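Local coordinates for protein putative NAD(P)H:FMN oxidoreductase (PDB 3GE5) that binds flavin mononucleotide and is probably an NAD(P)H-dependent flavin oxidoreductase of the nitroreductase family, at residues K42-P47 with G174-P179; T36-R41 with V178-A183. One frame throughout, in Å; residues are numbered along the deposited sequence.

Interaction 1. Residues K42-P47 with G174-P179; sequences KFIDRP and GDPTVP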
loop_
_atom_site.group_PDB
_atom_site.type_symbol
_atom_site.label_atom_id
_atom_site.label_comp_id
_atom_site.label_asym_id
_atom_site.label_seq_id
_atom_site.Cartn_x
_atom_site.Cartn_y
_atom_site.Cartn_z
ATOM N N LYS A 42 -17.932 5.455 -11.581
ATOM C CA LYS A 42 -19.341 5.616 -11.878
ATOM C C LYS A 42 -20.092 4.528 -11.135
ATOM O O LYS A 42 -19.728 3.364 -11.230
ATOM C CB LYS A 42 -19.566 5.536 -13.389
ATOM C CG LYS A 42 -18.948 6.700 -14.167
ATOM C CD LYS A 42 -19.840 7.950 -13.993
ATOM C CE LYS A 42 -19.078 9.252 -13.876
ATOM N NZ LYS A 42 -20.006 10.337 -13.341
ATOM N N PHE A 43 -21.095 4.927 -10.341
ATOM C CA PHE A 43 -21.723 4.043 -9.363
ATOM C C PHE A 43 -23.233 3.970 -9.545
ATOM O O PHE A 43 -23.843 4.896 -10.098
ATOM C CB PHE A 43 -21.420 4.576 -7.959
ATOM C CG PHE A 43 -19.945 4.673 -7.664
ATOM C CD1 PHE A 43 -19.246 3.551 -7.205
ATOM C CD2 PHE A 43 -19.255 5.848 -7.883
ATOM C CE1 PHE A 43 -17.874 3.609 -6.947
ATOM C CE2 PHE A 43 -17.872 5.923 -7.623
ATOM C CZ PHE A 43 -17.173 4.800 -7.174
ATOM N N ILE A 44 -23.839 2.873 -9.093
ATOM C CA ILE A 44 -25.301 2.768 -9.070
ATOM C C ILE A 44 -25.793 3.124 -7.668
ATOM O O ILE A 44 -24.996 3.317 -6.750
ATOM C CB ILE A 44 -25.776 1.374 -9.516
ATOM C CG1 ILE A 44 -25.161 0.279 -8.617
ATOM C CG2 ILE A 44 -25.404 1.154 -10.968
ATOM C CD1 ILE A 44 -25.629 -1.142 -8.925
ATOM N N ASP A 45 -27.110 3.223 -7.512
ATOM C CA ASP A 45 -27.712 3.625 -6.246
ATOM C C ASP A 45 -27.720 2.577 -5.145
ATOM O O ASP A 45 -28.028 2.891 -3.999
ATOM C CB ASP A 45 -29.147 4.112 -6.498
ATOM C CG ASP A 45 -29.175 5.443 -7.207
ATOM O OD1 ASP A 45 -28.110 6.111 -7.226
ATOM O OD2 ASP A 45 -30.251 5.829 -7.727
ATOM N N ARG A 46 -27.399 1.338 -5.465
ATOM C CA ARG A 46 -27.528 0.284 -4.482
ATOM C C ARG A 46 -26.781 0.656 -3.201
ATOM O O ARG A 46 -25.616 0.991 -3.249
ATOM C CB ARG A 46 -26.994 -1.012 -5.054
ATOM C CG ARG A 46 -27.200 -2.208 -4.142
ATOM C CD ARG A 46 -26.734 -3.461 -4.812
ATOM N NE ARG A 46 -26.524 -4.497 -3.818
ATOM C CZ ARG A 46 -25.986 -5.689 -4.073
ATOM N NH1 ARG A 46 -25.599 -6.016 -5.306
ATOM N NH2 ARG A 46 -25.846 -6.565 -3.079
ATOM N N PRO A 47 -27.459 0.623 -2.053
ATOM C CA PRO A 47 -26.733 0.893 -0.830
ATOM C C PRO A 47 -25.691 -0.183 -0.507
ATOM O O PRO A 47 -25.912 -1.394 -0.741
ATOM C CB PRO A 47 -27.827 0.913 0.250
ATOM C CG PRO A 47 -29.034 0.414 -0.358
ATOM C CD PRO A 47 -28.898 0.397 -1.830
ATOM N N GLY A 174 -20.319 -0.406 -8.423
ATOM C CA GLY A 174 -20.057 0.157 -9.732
ATOM C C GLY A 174 -21.208 0.020 -10.713
ATOM O O GLY A 174 -22.013 -0.906 -10.629
ATOM N N ASP A 175 -21.285 0.954 -11.651
ATOM C CA ASP A 175 -22.232 0.849 -12.739
ATOM C C ASP A 175 -21.711 -0.145 -13.768
ATOM O O ASP A 175 -20.706 0.115 -14.448
ATOM C CB ASP A 175 -22.432 2.220 -13.366
ATOM C CG ASP A 175 -23.512 2.222 -14.433
ATOM O OD1 ASP A 175 -23.887 1.143 -14.955
ATOM O OD2 ASP A 175 -23.988 3.337 -14.711
ATOM N N PRO A 176 -22.389 -1.293 -13.890
ATOM C CA PRO A 176 -21.854 -2.362 -14.752
ATOM C C PRO A 176 -21.891 -2.032 -16.250
ATOM O O PRO A 176 -21.299 -2.757 -17.039
ATOM C CB PRO A 176 -22.745 -3.561 -14.419
ATOM C CG PRO A 176 -24.052 -2.944 -13.979
ATOM C CD PRO A 176 -23.682 -1.660 -13.282
ATOM N N THR A 177 -22.560 -0.948 -16.637
ATOM C CA THR A 177 -22.619 -0.550 -18.043
ATOM C C THR A 177 -21.497 0.404 -18.434
ATOM O O THR A 177 -21.429 0.867 -19.580
ATOM C CB THR A 177 -23.949 0.141 -18.358
ATOM O OG1 THR A 177 -24.001 1.406 -17.678
ATOM C CG2 THR A 177 -25.125 -0.741 -17.954
ATOM N N VAL A 178 -20.635 0.740 -17.487
ATOM C CA VAL A 178 -19.578 1.696 -17.737
ATOM C C VAL A 178 -18.254 0.943 -17.734
ATOM O O VAL A 178 -17.862 0.403 -16.713
ATOM C CB VAL A 178 -19.557 2.849 -16.675
ATOM C CG1 VAL A 178 -18.398 3.792 -16.956
ATOM C CG2 VAL A 178 -20.893 3.604 -16.682
ATOM N N PRO A 179 -17.572 0.895 -18.888
ATOM C CA PRO A 179 -16.305 0.162 -18.900
ATOM C C PRO A 179 -15.207 0.909 -18.181
ATOM O O PRO A 179 -15.372 2.067 -17.815
ATOM C CB PRO A 179 -15.944 0.073 -20.397
ATOM C CG PRO A 179 -17.091 0.600 -21.121
ATOM C CD PRO A 179 -17.861 1.489 -20.191
#
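K42 and D175 meet through their main chains, and here the contact is tightest. The amide of D175 donates to K42 O at 2.9 Å, nearly straight at the hydrogen (169°), although the donor stands well off the carbonyl plane. The same oxygen lies 3.6 Å from G174 CA, a modest CA-H...O contact beside the main bond. F43 and G174 face each other as a single beta bridge with CA atoms 4.2 Å apart, while the phenyl group turns from the partner segment toward A98 and P99. I44 packs beside this bridge. Its CG1 sits between the backbone N and the carbonyl carbon (chi1 58°), which places the CG2 methyl 3.6 Å from D175 CA, with P176 CD at 4.0 Å on the apolar flank; CG1 and CD1 lie near the carbonyl oxygen of G174.

The bridge illustrates how two irregular loops can be joined by a short piece of sheet-like pairing where strand 163-172 has just ended; the D175-K42 bond and a backbone bond between I44 and Y173 flank the F43-G174 pair. Beyond it the second loop reverses in a type I beta turn from D175 to V178, closed by V178 N to D175 O. An Asx turn stiffens the same corner: D175 OD1 takes both the amide and the hydroxyl of T177, 2.7 Å from T177 OG1, the two donors reaching it from one face of the carboxylate.

Toward solvent the contact is looser. V178 CG2 meets K42 CB at 4.0 Å, but both residues are exposed, and the lysine chain, bent at chi2 and chi3, carries its ammonium away from the partner segment. Further along the loop, R46 pairs with E49 in a salt bridge and with Y173 in a cation-pi contact.

Interaction 2. Residues T36-R41 with V178-A183; sequences TRRSVR and VPPREA. With FMN (flavin mononucleotide), chain C.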
loop_
_atom_site.group_PDB
_atom_site.type_symbol
_atom_site.label_atom_id
_atom_site.label_comp_id
_atom_site.label_asym_id
_atom_site.label_seq_id
_atom_site.Cartn_x
_atom_site.Cartn_y
_atom_site.Cartn_z
ATOM N N THR A 36 -8.288 -8.262 -11.793
ATOM C CA THR A 36 -9.718 -8.061 -11.991
ATOM C C THR A 36 -10.193 -6.711 -11.420
ATOM O O THR A 36 -11.342 -6.339 -11.624
ATOM C CB THR A 36 -10.558 -9.188 -11.383
ATOM O OG1 THR A 36 -10.225 -9.318 -10.006
ATOM C CG2 THR A 36 -10.327 -10.532 -12.124
ATOM N N ARG A 37 -9.316 -6.004 -10.680
ATOM C CA ARG A 37 -9.622 -4.679 -10.122
ATOM C C ARG A 37 -9.186 -3.573 -11.080
ATOM O O ARG A 37 -7.995 -3.436 -11.385
ATOM C CB ARG A 37 -8.889 -4.464 -8.786
ATOM C CG ARG A 37 -9.283 -3.159 -8.101
ATOM C CD ARG A 37 -8.156 -2.505 -7.274
ATOM N NE ARG A 37 -6.972 -2.283 -8.089
ATOM C CZ ARG A 37 -6.799 -1.266 -8.931
ATOM N NH1 ARG A 37 -7.695 -0.276 -9.035
ATOM N NH2 ARG A 37 -5.730 -1.254 -9.690
ATOM N N ARG A 38 -10.162 -2.789 -11.534
ATOM C CA ARG A 38 -9.897 -1.542 -12.225
ATOM C C ARG A 38 -10.558 -0.435 -11.398
ATOM O O ARG A 38 -11.564 -0.670 -10.710
ATOM C CB ARG A 38 -10.496 -1.565 -13.631
ATOM C CG ARG A 38 -9.893 -2.580 -14.628
ATOM C CD ARG A 38 -8.382 -2.420 -14.806
ATOM N NE ARG A 38 -8.043 -1.055 -15.222
ATOM C CZ ARG A 38 -8.198 -0.546 -16.455
ATOM N NH1 ARG A 38 -8.612 -1.273 -17.478
ATOM N NH2 ARG A 38 -7.895 0.730 -16.650
ATOM N N SER A 39 -10.011 0.769 -11.480
ATOM C CA SER A 39 -10.640 1.923 -10.836
ATOM C C SER A 39 -12.073 2.117 -11.384
ATOM O O SER A 39 -12.337 2.036 -12.614
ATOM C CB SER A 39 -9.820 3.215 -10.985
ATOM O OG SER A 39 -8.538 3.129 -10.346
ATOM N N VAL A 40 -13.006 2.328 -10.462
ATOM C CA VAL A 40 -14.412 2.549 -10.796
ATOM C C VAL A 40 -14.781 3.963 -10.287
ATOM O O VAL A 40 -14.600 4.279 -9.098
ATOM C CB VAL A 40 -15.316 1.465 -10.135
ATOM C CG1 VAL A 40 -16.813 1.871 -10.156
ATOM C CG2 VAL A 40 -15.033 0.069 -10.789
ATOM N N ARG A 41 -15.313 4.764 -11.209
ATOM C CA ARG A 41 -15.699 6.152 -10.932
ATOM C C ARG A 41 -17.171 6.449 -11.105
ATOM O O ARG A 41 -17.616 7.563 -10.829
ATOM C CB ARG A 41 -14.861 7.084 -11.809
ATOM C CG ARG A 41 -13.383 7.076 -11.458
ATOM C CD ARG A 41 -12.565 7.968 -12.406
ATOM N NE ARG A 41 -11.121 7.869 -12.220
ATOM C CZ ARG A 41 -10.323 6.919 -12.725
ATOM N NH1 ARG A 41 -10.787 5.918 -13.468
ATOM N NH2 ARG A 41 -9.015 6.977 -12.480
ATOM N N VAL A 178 -20.635 0.740 -17.487
ATOM C CA VAL A 178 -19.578 1.696 -17.737
ATOM C C VAL A 178 -18.254 0.943 -17.734
ATOM O O VAL A 178 -17.862 0.403 -16.713
ATOM C CB VAL A 178 -19.557 2.849 -16.675
ATOM C CG1 VAL A 178 -18.398 3.792 -16.956
ATOM C CG2 VAL A 178 -20.893 3.604 -16.682
ATOM N N PRO A 179 -17.572 0.895 -18.888
ATOM C CA PRO A 179 -16.305 0.162 -18.900
ATOM C C PRO A 179 -15.207 0.909 -18.181
ATOM O O PRO A 179 -15.372 2.067 -17.815
ATOM C CB PRO A 179 -15.944 0.073 -20.397
ATOM C CG PRO A 179 -17.091 0.600 -21.121
ATOM C CD PRO A 179 -17.861 1.489 -20.191
ATOM N N PRO A 180 -14.048 0.266 -17.991
ATOM C CA PRO A 180 -12.937 1.002 -17.419
ATOM C C PRO A 180 -12.581 2.224 -18.309
ATOM O O PRO A 180 -12.797 2.219 -19.533
ATOM C CB PRO A 180 -11.803 -0.051 -17.383
ATOM C CG PRO A 180 -12.530 -1.353 -17.380
ATOM C CD PRO A 180 -13.706 -1.133 -18.266
ATOM N N ARG A 181 -12.023 3.247 -17.658
ATOM C CA ARG A 181 -11.819 4.555 -18.271
ATOM C C ARG A 181 -10.918 4.451 -19.498
ATOM O O ARG A 181 -11.140 5.129 -20.510
ATOM C CB ARG A 181 -11.250 5.539 -17.233
ATOM C CG ARG A 181 -11.204 7.007 -17.728
ATOM C CD ARG A 181 -10.675 7.945 -16.652
ATOM N NE ARG A 181 -9.296 7.607 -16.297
ATOM C CZ ARG A 181 -8.576 8.246 -15.383
ATOM N NH1 ARG A 181 -9.103 9.271 -14.718
ATOM N NH2 ARG A 181 -7.330 7.840 -15.126
ATOM N N GLU A 182 -9.906 3.590 -19.407
ATOM C CA GLU A 182 -9.021 3.305 -20.532
ATOM C C GLU A 182 -8.525 1.862 -20.459
ATOM O O GLU A 182 -8.681 1.209 -19.423
ATOM C CB GLU A 182 -7.843 4.298 -20.530
ATOM C CG GLU A 182 -6.922 4.226 -19.326
ATOM C CD GLU A 182 -7.527 4.756 -18.045
ATOM O OE1 GLU A 182 -7.934 5.945 -18.023
ATOM O OE2 GLU A 182 -7.590 3.966 -17.071
ATOM N N ALA A 183 -7.910 1.382 -21.537
ATOM C CA ALA A 183 -7.335 0.061 -21.548
ATOM C C ALA A 183 -6.216 0.012 -20.483
ATOM O O ALA A 183 -5.454 0.968 -20.307
ATOM C CB ALA A 183 -6.768 -0.276 -22.922
HETATM N N1 FMN C . -8.082 8.708 -10.089
HETATM C C2 FMN C . -8.851 9.835 -10.119
HETATM O O2 FMN C . -9.779 9.933 -10.931
HETATM N N3 FMN C . -8.611 10.896 -9.256
HETATM C C4 FMN C . -7.575 10.872 -8.331
HETATM O O4 FMN C . -7.350 11.861 -7.566
HETATM C C4A FMN C . -6.789 9.722 -8.300
HETATM N N5 FMN C . -5.728 9.685 -7.415
HETATM C C5A FMN C . -5.024 8.526 -7.267
HETATM C C6 FMN C . -4.032 8.488 -6.283
HETATM C C7 FMN C . -3.329 7.303 -6.092
HETATM C C7M FMN C . -2.239 7.216 -5.066
HETATM C C8 FMN C . -3.632 6.174 -6.854
HETATM C C8M FMN C . -2.900 4.888 -6.646
HETATM C C9 FMN C . -4.580 6.237 -7.845
HETATM C C9A FMN C . -5.309 7.397 -8.065
HETATM N N10 FMN C . -6.302 7.481 -9.070
HETATM C C10 FMN C . -7.045 8.632 -9.162
HETATM C "C1'" FMN C . -6.731 6.259 -9.839
HETATM C "C2'" FMN C . -5.690 6.017 -10.929
HETATM O "O2'" FMN C . -5.984 6.852 -12.041
HETATM C "C3'" FMN C . -5.625 4.545 -11.352
HETATM O "O3'" FMN C . -5.368 3.731 -10.202
HETATM C "C4'" FMN C . -4.600 4.272 -12.467
HETATM O "O4'" FMN C . -4.916 4.949 -13.684
HETATM C "C5'" FMN C . -4.465 2.779 -12.791
HETATM O "O5'" FMN C . -5.714 2.295 -13.235
HETATM P P FMN C . -6.366 1.035 -12.561
HETATM O O1P FMN C . -6.598 1.443 -11.115
HETATM O O2P FMN C . -5.427 -0.152 -12.662
HETATM O O3P FMN C . -7.714 0.872 -13.232
HETATM O O HOH W 1 -10.970 2.608 -14.989
HETATM O O HOH W 2 -8.383 3.876 -14.470
#
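R41 and R181 lay their guanidinium groups flat on one another, centres 3.4 Å apart and planes 15° from parallel, a stack of two like charges beside the flavin. R41, extended from CG to NE, directs its edge at the isoalloxazine: NE meets FMN O2 at 2.8 Å and almost straight (170°), while NH2 reaches FMN N1. Such a positive group would be expected to stabilise negative charge on the N1-C2=O2 edge of a reduced flavin. R181 covers one face of R41 and is itself steadied by a salt bridge from NE to E182 OE1, which uses its syn lone pair.

R38 is turned differently. Bent at chi2 and chi3, it folds back so that NE holds FMN O3P at 2.8 Å, while NH1 and NH2 together grip E182 O, with R38 NH2 to E182 O at 2.9 Å. P180 CB lies over one guanidinium face, 3.4 Å from R38 NH1. A longer salt bridge joins R38 NH2 to E182 OE2, the guanidinium and carboxylate planes 45° apart. R37 and S39 also bind the phosphate, S39 OG 2.7 Å from FMN O1P.

Strand 141-145 lies beside this loop, V40 bonding to the C142 backbone and to T143 OG1, and R37 packs on M132 and H136 of helix 120-137 and on Y130 of the second subunit.

Overall arrangement
Both interactions are surface contacts, and both join the loop between helices 29-34 and 50-62 to the loop that follows strand 163-172; they share V178 and P179, and G174 CA packs on V40 CG1 where they meet. Their chemistry diverges along that common seam. Interaction 1, close to the end of the strand, relies on main-chain pairing, a turn and modest apolar packing, with the F43 side chain about 10 Å from the bound FMN. Interaction 2 borders the cofactor and is built from arginines, a glutamate and a water joining S39 O to R181 N, its positive groups distributed between phosphate and flavin ring. The pair illustrates how one loop-loop seam can pass from backbone pairing to ligand binding within a few residues.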